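Local structure of SGNH hydrolase-type esterase domain-containing protein (4S1P) at residues S12-L26 and H167-A181. The protein probably hydrolyses ester bonds as a member of the SGNH hydrolase family, though its natural substrate is unknown. Residues are numbered along the deposited sequence; the frame is centred on the assembly and turned at random.
Sequences SLTTANHMPDMLAEL and HPSPAGSRLAALVLA
M19 and A177 interlock where helix 19-26 packs on helix 170-181, their axes 8.9 Å apart and 39° from parallel. Each is a knob in a hole of the other helix: M19, a selenomethionine bent at both chi2 and chi3, sits among S173, A176, A177 and L180, while the A177 methyl sits among M19, M22, L23 and L26. The bends carry M19 CE across L180, 3.6 Å from its CD1, on the buried side, where L180 and L23 also touch M8 of the central parallel sheet. The other flank is open to solvent rather than more widely spaced: M22 lays its CE over the S173-R174 backbone, 3.6 Å from R174 N, and L26 CD1 reaches L178 CD2 at 3.9 Å. This pair of helices flanks the sheet of an SGNH hydrolase, and the chain leading into each brings up a probable catalytic residue. S12 OG lies in the plane of the H167 ring, at the edge between CD2 (2.9 Å) and NE2 (3.0 Å); ND1 of that ring is hydrogen-bonded to D164, consistent with a Ser-His-Asp triad. Between triad and helices, the N17 amide grips the start of helix 170-181. Its ND2 gives an almost straight bond (172°) to S173 OG at 2.9 Å and a more bent one to P168 O, approached from above the carbonyl plane. A water bonded to S173 OG donates to L13 O and A16 O.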
ATOM      1  N   SER A  12       5.966   5.866  -4.141  1.00 13.57           N
ATOM      2  CA  SER A  12       5.872   7.149  -3.453  1.00 15.46           C
ATOM      3  C   SER A  12       4.608   7.303  -2.597  1.00 15.46           C
ATOM      4  O   SER A  12       4.604   8.115  -1.675  1.00 17.20           O
ATOM      5  CB  SER A  12       6.031   8.323  -4.432  1.00 20.39           C
ATOM      6  OG  SER A  12       4.841   8.526  -5.111  1.00 26.79           O
ATOM      7  N   LEU A  13       3.543   6.510  -2.821  1.00 13.51           N
ATOM      8  CA  LEU A  13       2.397   6.620  -1.899  1.00 14.07           C
ATOM      9  C   LEU A  13       2.756   6.147  -0.491  1.00 13.58           C
ATOM     10  O   LEU A  13       2.128   6.557   0.511  1.00 15.18           O
ATOM     11  CB  LEU A  13       1.160   5.898  -2.432  1.00 14.65           C
ATOM     12  CG  LEU A  13       0.317   6.655  -3.471  1.00 17.75           C
ATOM     13  CD1 LEU A  13       1.059   6.908  -4.759  1.00 20.05           C
ATOM     14  CD2 LEU A  13      -0.987   5.925  -3.688  1.00 17.03           C
ATOM     15  N   THR A  14       3.771   5.296  -0.408  1.00 12.77           N
ATOM     16  CA  THR A  14       4.314   4.878   0.879  1.00 12.83           C
ATOM     17  C   THR A  14       5.365   5.856   1.394  1.00 13.55           C
ATOM     18  O   THR A  14       5.325   6.217   2.558  1.00 15.39           O
ATOM     19  CB  THR A  14       4.927   3.466   0.759  1.00 12.31           C
ATOM     20  OG1 THR A  14       3.865   2.526   0.595  1.00 12.76           O
ATOM     21  CG2 THR A  14       5.700   3.075   2.031  1.00 13.59           C
ATOM     22  N   THR A  15       6.298   6.289   0.546  1.00 13.27           N
ATOM     23  CA  THR A  15       7.455   7.028   1.039  1.00 14.00           C
ATOM     24  C   THR A  15       7.194   8.515   1.185  1.00 14.79           C
ATOM     25  O   THR A  15       7.916   9.166   1.961  1.00 17.20           O
ATOM     26  CB  THR A  15       8.672   6.835   0.139  1.00 14.58           C
ATOM     27  OG1 THR A  15       8.355   7.212  -1.204  1.00 15.30           O
ATOM     28  CG2 THR A  15       9.151   5.402   0.162  1.00 17.48           C
ATOM     29  N   ALA A  16       6.184   9.044   0.497  1.00 15.39           N
ATOM     30  CA  ALA A  16       5.956  10.501   0.537  1.00 17.27           C
ATOM     31  C   ALA A  16       5.762  11.012   1.965  1.00 15.59           C
ATOM     32  O   ALA A  16       5.165  10.344   2.833  1.00 15.69           O
ATOM     33  CB  ALA A  16       4.741  10.891  -0.342  1.00 18.27           C
ATOM     34  N   ASN A  17       6.256  12.241   2.180  1.00 16.25           N
ATOM     35  CA  ASN A  17       6.013  12.953   3.431  1.00 17.86           C
ATOM     36  C   ASN A  17       6.487  12.236   4.678  1.00 16.97           C
ATOM     37  O   ASN A  17       5.882  12.374   5.747  1.00 19.10           O
ATOM     38  CB  ASN A  17       4.545  13.323   3.568  1.00 17.34           C
ATOM     39  CG  ASN A  17       4.035  14.087   2.375  1.00 17.48           C
ATOM     40  OD1 ASN A  17       4.586  15.143   2.041  1.00 25.41           O
ATOM     41  ND2 ASN A  17       2.999  13.568   1.719  1.00 20.09           N
ATOM     42  N   HIS A  18       7.578  11.475   4.530  1.00 16.76           N
ATOM     43  CA  HIS A  18       8.154  10.721   5.618  1.00 18.55           C
ATOM     44  C   HIS A  18       7.146   9.836   6.334  1.00 16.21           C
ATOM     45  O   HIS A  18       7.236   9.579   7.531  1.00 16.70           O
ATOM     46  CB  HIS A  18       8.770  11.685   6.622  1.00 21.14           C
ATOM     47  CG  HIS A  18       9.872  12.521   6.035  1.00 26.65           C
ATOM     48  ND1 HIS A  18      11.171  12.071   5.930  1.00 38.12           N
ATOM     49  CD2 HIS A  18       9.848  13.737   5.451  1.00 34.36           C
ATOM     50  CE1 HIS A  18      11.911  13.002   5.353  1.00 39.48           C
ATOM     51  NE2 HIS A  18      11.129  14.024   5.054  1.00 40.01           N
HETATM   52  N   MSE A  19       6.217   9.299   5.566  1.00 14.93           N
HETATM   53  CA  MSE A  19       5.188   8.487   6.188  1.00 13.32           C
HETATM   54  C   MSE A  19       5.728   7.247   6.931  1.00 13.21           C
HETATM   55  O   MSE A  19       5.267   6.959   8.006  1.00 13.43           O
HETATM   56  CB  MSE A  19       4.109   8.137   5.175  1.00 14.52           C
HETATM   57  CG  MSE A  19       2.896   7.500   5.823  1.00 14.72           C
HETATM   58 SE   MSE A  19       3.015   5.543   6.065  0.65 15.88          SE
HETATM   59  CE  MSE A  19       2.284   5.065   4.325  1.00 14.30           C
ATOM     60  N   PRO A  20       6.725   6.524   6.373  1.00 13.29           N
ATOM     61  CA  PRO A  20       7.249   5.369   7.111  1.00 13.42           C
ATOM     62  C   PRO A  20       7.816   5.771   8.474  1.00 14.16           C
ATOM     63  O   PRO A  20       7.653   5.032   9.435  1.00 14.17           O
ATOM     64  CB  PRO A  20       8.287   4.798   6.163  1.00 13.63           C
ATOM     65  CG  PRO A  20       7.749   5.167   4.809  1.00 13.90           C
ATOM     66  CD  PRO A  20       7.266   6.582   5.011  1.00 13.55           C
ATOM     67  N   ASP A  21       8.492   6.923   8.528  1.00 15.67           N
ATOM     68  CA  ASP A  21       9.029   7.450   9.790  1.00 16.59           C
ATOM     69  C   ASP A  21       7.881   7.752  10.782  1.00 13.87           C
ATOM     70  O   ASP A  21       7.988   7.492  11.983  1.00 15.41           O
ATOM     71  CB  ASP A  21       9.797   8.747   9.515  1.00 19.33           C
ATOM     72  CG  ASP A  21      11.185   8.540   8.933  1.00 27.08           C
ATOM     73  OD1 ASP A  21      11.726   7.422   8.919  1.00 34.20           O
ATOM     74  OD2 ASP A  21      11.784   9.568   8.533  1.00 38.86           O
HETATM   75  N   MSE A  22       6.786   8.301  10.275  1.00 14.11           N
HETATM   76  CA  MSE A  22       5.610   8.576  11.096  1.00 14.62           C
HETATM   77  C   MSE A  22       5.044   7.288  11.645  1.00 14.61           C
HETATM   78  O   MSE A  22       4.715   7.164  12.823  1.00 17.52           O
HETATM   79  CB  MSE A  22       4.507   9.353  10.368  1.00 16.71           C
HETATM   80  CG  MSE A  22       4.934  10.751   9.995  1.00 19.33           C
HETATM   81 SE   MSE A  22       3.444  11.930   9.455  0.65 22.94          SE
HETATM   82  CE  MSE A  22       3.198  11.173   7.732  1.00 17.82           C
ATOM     83  N   LEU A  23       4.917   6.273  10.785  1.00 15.12           N
ATOM     84  CA  LEU A  23       4.390   5.011  11.246  1.00 15.20           C
ATOM     85  C   LEU A  23       5.311   4.372  12.308  1.00 14.31           C
ATOM     86  O   LEU A  23       4.823   3.827  13.312  1.00 17.52           O
ATOM     87  CB  LEU A  23       4.236   4.106  10.053  1.00 14.12           C
ATOM     88  CG  LEU A  23       3.681   2.706  10.293  1.00 16.37           C
ATOM     89  CD1 LEU A  23       2.304   2.803  10.925  1.00 17.07           C
ATOM     90  CD2 LEU A  23       3.623   1.935   8.988  1.00 18.32           C
ATOM     91  N   ALA A  24       6.615   4.448  12.084  1.00 14.52           N
ATOM     92  CA  ALA A  24       7.593   3.916  13.008  1.00 15.32           C
ATOM     93  C   ALA A  24       7.450   4.566  14.390  1.00 15.55           C
ATOM     94  O   ALA A  24       7.523   3.900  15.431  1.00 16.58           O
ATOM     95  CB  ALA A  24       8.984   4.139  12.504  1.00 15.87           C
ATOM     96  N   GLU A  25       7.268   5.887  14.395  1.00 15.50           N
ATOM     97  CA  GLU A  25       7.174   6.575  15.686  1.00 17.01           C
ATOM     98  C   GLU A  25       5.828   6.297  16.358  1.00 16.61           C
ATOM     99  O   GLU A  25       5.763   6.150  17.586  1.00 21.34           O
ATOM    100  CB  GLU A  25       7.432   8.074  15.473  1.00 20.74           C
ATOM    101  CG  GLU A  25       7.957   8.770  16.693  1.00 22.51           C
ATOM    102  CD  GLU A  25       8.539  10.156  16.382  1.00 20.51           C
ATOM    103  OE1 GLU A  25       9.782  10.248  16.112  1.00 20.25           O
ATOM    104  OE2 GLU A  25       7.737  11.115  16.414  1.00 21.13           O
ATOM    105  N   LEU A  26       4.744   6.189  15.582  1.00 17.85           N
ATOM    106  CA  LEU A  26       3.435   5.835  16.119  1.00 17.20           C
ATOM    107  C   LEU A  26       3.417   4.471  16.811  1.00 20.16           C
ATOM    108  O   LEU A  26       2.753   4.298  17.830  1.00 23.72           O
ATOM    109  CB  LEU A  26       2.356   5.848  15.044  1.00 18.44           C
ATOM    110  CG  LEU A  26       1.916   7.213  14.537  1.00 19.74           C
ATOM    111  CD1 LEU A  26       1.081   7.078  13.277  1.00 20.86           C
ATOM    112  CD2 LEU A  26       1.088   7.952  15.580  1.00 25.01           C
ATOM    113  N   HIS A 167      -1.190  11.710  -5.476  1.00 14.91           N
ATOM    114  CA  HIS A 167      -0.319  11.559  -4.327  1.00 15.00           C
ATOM    115  C   HIS A 167      -0.971  12.200  -3.110  1.00 15.97           C
ATOM    116  O   HIS A 167      -1.798  13.107  -3.236  1.00 16.99           O
ATOM    117  CB  HIS A 167       1.020  12.223  -4.654  1.00 16.96           C
ATOM    118  CG  HIS A 167       1.796  11.479  -5.699  1.00 21.68           C
ATOM    119  ND1 HIS A 167       1.647  11.704  -7.049  1.00 23.85           N
ATOM    120  CD2 HIS A 167       2.644  10.432  -5.591  1.00 32.70           C
ATOM    121  CE1 HIS A 167       2.405  10.864  -7.729  1.00 31.16           C
ATOM    122  NE2 HIS A 167       3.021  10.077  -6.864  1.00 33.95           N
ATOM    123  N   PRO A 168      -0.601  11.729  -1.916  1.00 15.67           N
ATOM    124  CA  PRO A 168      -1.152  12.301  -0.691  1.00 15.53           C
ATOM    125  C   PRO A 168      -0.435  13.616  -0.343  1.00 15.82           C
ATOM    126  O   PRO A 168       0.756  13.779  -0.593  1.00 17.70           O
ATOM    127  CB  PRO A 168      -0.834  11.238   0.352  1.00 16.30           C
ATOM    128  CG  PRO A 168       0.458  10.609  -0.139  1.00 17.25           C
ATOM    129  CD  PRO A 168       0.367  10.639  -1.659  1.00 16.91           C
ATOM    130  N   SER A 169      -1.196  14.542   0.229  1.00 15.53           N
ATOM    131  CA  SER A 169      -0.610  15.695   0.904  1.00 15.51           C
ATOM    132  C   SER A 169       0.034  15.220   2.202  1.00 15.82           C
ATOM    133  O   SER A 169      -0.165  14.100   2.632  1.00 15.68           O
ATOM    134  CB  SER A 169      -1.716  16.688   1.242  1.00 16.94           C
ATOM    135  OG  SER A 169      -2.509  16.193   2.268  1.00 18.46           O
ATOM    136  N   PRO A 170       0.773  16.098   2.883  1.00 16.72           N
ATOM    137  CA  PRO A 170       1.243  15.697   4.190  1.00 17.67           C
ATOM    138  C   PRO A 170       0.108  15.236   5.120  1.00 16.15           C
ATOM    139  O   PRO A 170       0.276  14.256   5.837  1.00 17.90           O
ATOM    140  CB  PRO A 170       1.921  16.977   4.686  1.00 19.24           C
ATOM    141  CG  PRO A 170       2.463  17.579   3.457  1.00 20.08           C
ATOM    142  CD  PRO A 170       1.361  17.377   2.450  1.00 18.88           C
ATOM    143  N   ALA A 171      -1.049  15.921   5.109  1.00 17.55           N
ATOM    144  CA  ALA A 171      -2.203  15.485   5.906  1.00 17.45           C
ATOM    145  C   ALA A 171      -2.708  14.092   5.443  1.00 17.28           C
ATOM    146  O   ALA A 171      -3.067  13.258   6.263  1.00 16.76           O
ATOM    147  CB  ALA A 171      -3.326  16.513   5.851  1.00 21.97           C
ATOM    148  N   GLY A 172      -2.736  13.862   4.135  1.00 15.66           N
ATOM    149  CA  GLY A 172      -3.112  12.544   3.617  1.00 17.96           C
ATOM    150  C   GLY A 172      -2.147  11.450   4.042  1.00 16.08           C
ATOM    151  O   GLY A 172      -2.582  10.356   4.401  1.00 14.51           O
ATOM    152  N   SER A 173      -0.852  11.748   4.044  1.00 14.54           N
ATOM    153  CA  SER A 173       0.123  10.776   4.527  1.00 15.15           C
ATOM    154  C   SER A 173      -0.018  10.482   6.013  1.00 15.51           C
ATOM    155  O   SER A 173       0.152   9.351   6.459  1.00 14.94           O
ATOM    156  CB  SER A 173       1.529  11.210   4.216  1.00 16.47           C
ATOM    157  OG  SER A 173       1.727  11.245   2.808  1.00 15.34           O
ATOM    158  N   ARG A 174      -0.298  11.523   6.790  1.00 15.01           N
ATOM    159  CA  ARG A 174      -0.518  11.331   8.210  1.00 18.51           C
ATOM    160  C   ARG A 174      -1.721  10.429   8.461  1.00 16.04           C
ATOM    161  O   ARG A 174      -1.689   9.525   9.301  1.00 16.53           O
ATOM    162  CB  ARG A 174      -0.658  12.674   8.905  1.00 18.82           C
ATOM    163  CG  ARG A 174      -0.871  12.535  10.403  1.00 23.93           C
ATOM    164  CD  ARG A 174      -0.872  13.892  11.069  1.00 32.67           C
ATOM    165  NE  ARG A 174      -1.143  13.746  12.495  1.00 42.53           N
ATOM    166  CZ  ARG A 174      -2.356  13.683  13.043  1.00 41.25           C
ATOM    167  NH1 ARG A 174      -3.464  13.771  12.298  1.00 44.30           N
ATOM    168  NH2 ARG A 174      -2.456  13.539  14.361  1.00 50.03           N
ATOM    169  N   LEU A 175      -2.773  10.631   7.672  1.00 15.93           N
ATOM    170  CA  LEU A 175      -3.928   9.823   7.763  1.00 15.58           C
ATOM    171  C   LEU A 175      -3.602   8.359   7.411  1.00 15.05           C
ATOM    172  O   LEU A 175      -3.988   7.429   8.121  1.00 15.82           O
ATOM    173  CB  LEU A 175      -4.984  10.353   6.816  1.00 18.33           C
ATOM    174  CG  LEU A 175      -6.270   9.549   6.788  1.00 17.60           C
ATOM    175  CD1 LEU A 175      -6.913   9.437   8.172  1.00 20.93           C
ATOM    176  CD2 LEU A 175      -7.222  10.188   5.797  1.00 22.00           C
ATOM    177  N   ALA A 176      -2.846   8.156   6.350  1.00 14.66           N
ATOM    178  CA  ALA A 176      -2.435   6.776   6.020  1.00 13.93           C
ATOM    179  C   ALA A 176      -1.647   6.125   7.151  1.00 14.12           C
ATOM    180  O   ALA A 176      -1.881   4.983   7.473  1.00 14.24           O
ATOM    181  CB  ALA A 176      -1.621   6.790   4.771  1.00 14.18           C
ATOM    182  N   ALA A 177      -0.714   6.864   7.736  1.00 13.87           N
ATOM    183  CA  ALA A 177       0.055   6.346   8.865  1.00 14.23           C
ATOM    184  C   ALA A 177      -0.849   5.973  10.027  1.00 13.79           C
ATOM    185  O   ALA A 177      -0.646   4.948  10.660  1.00 15.25           O
ATOM    186  CB  ALA A 177       1.107   7.340   9.314  1.00 15.02           C
ATOM    187  N   LEU A 178      -1.826   6.821  10.329  1.00 14.21           N
ATOM    188  CA  LEU A 178      -2.740   6.543  11.450  1.00 16.04           C
ATOM    189  C   LEU A 178      -3.598   5.308  11.184  1.00 14.90           C
ATOM    190  O   LEU A 178      -3.804   4.464  12.067  1.00 17.91           O
ATOM    191  CB  LEU A 178      -3.630   7.755  11.750  1.00 18.21           C
ATOM    192  CG  LEU A 178      -2.927   8.963  12.348  1.00 20.68           C
ATOM    193  CD1 LEU A 178      -3.878  10.139  12.246  1.00 22.34           C
ATOM    194  CD2 LEU A 178      -2.461   8.708  13.773  1.00 22.98           C
ATOM    195  N   VAL A 179      -4.057   5.159   9.942  1.00 14.52           N
ATOM    196  CA  VAL A 179      -4.831   3.987   9.588  1.00 14.19           C
ATOM    197  C   VAL A 179      -3.985   2.696   9.674  1.00 15.08           C
ATOM    198  O   VAL A 179      -4.403   1.668  10.189  1.00 15.13           O
ATOM    199  CB  VAL A 179      -5.442   4.167   8.173  1.00 15.65           C
ATOM    200  CG1 VAL A 179      -6.134   2.904   7.715  1.00 15.80           C
ATOM    201  CG2 VAL A 179      -6.452   5.328   8.142  1.00 16.26           C
ATOM    202  N   LEU A 180      -2.783   2.761   9.121  1.00 13.07           N
ATOM    203  CA  LEU A 180      -1.872   1.630   9.180  1.00 13.57           C
ATOM    204  C   LEU A 180      -1.531   1.282  10.633  1.00 14.87           C
ATOM    205  O   LEU A 180      -1.521   0.113  10.998  1.00 15.89           O
ATOM    206  CB  LEU A 180      -0.596   1.886   8.361  1.00 13.59           C
ATOM    207  CG  LEU A 180      -0.772   1.799   6.854  1.00 13.81           C
ATOM    208  CD1 LEU A 180       0.293   2.620   6.129  1.00 14.96           C
ATOM    209  CD2 LEU A 180      -0.767   0.357   6.389  1.00 14.92           C
ATOM    210  N   ALA A 181      -1.271   2.296  11.456  1.00 15.83           N
ATOM    211  CA  ALA A 181      -0.962   2.066  12.865  1.00 15.95           C
ATOM    212  C   ALA A 181      -2.134   1.395  13.596  1.00 16.58           C
ATOM    213  O   ALA A 181      -1.941   0.506  14.417  1.00 19.46           O
ATOM    214  CB  ALA A 181      -0.586   3.381  13.528  1.00 15.76           C
TER
HETATM  215  O   HOH W   1       2.806   8.826   2.113  1.00 16.19           O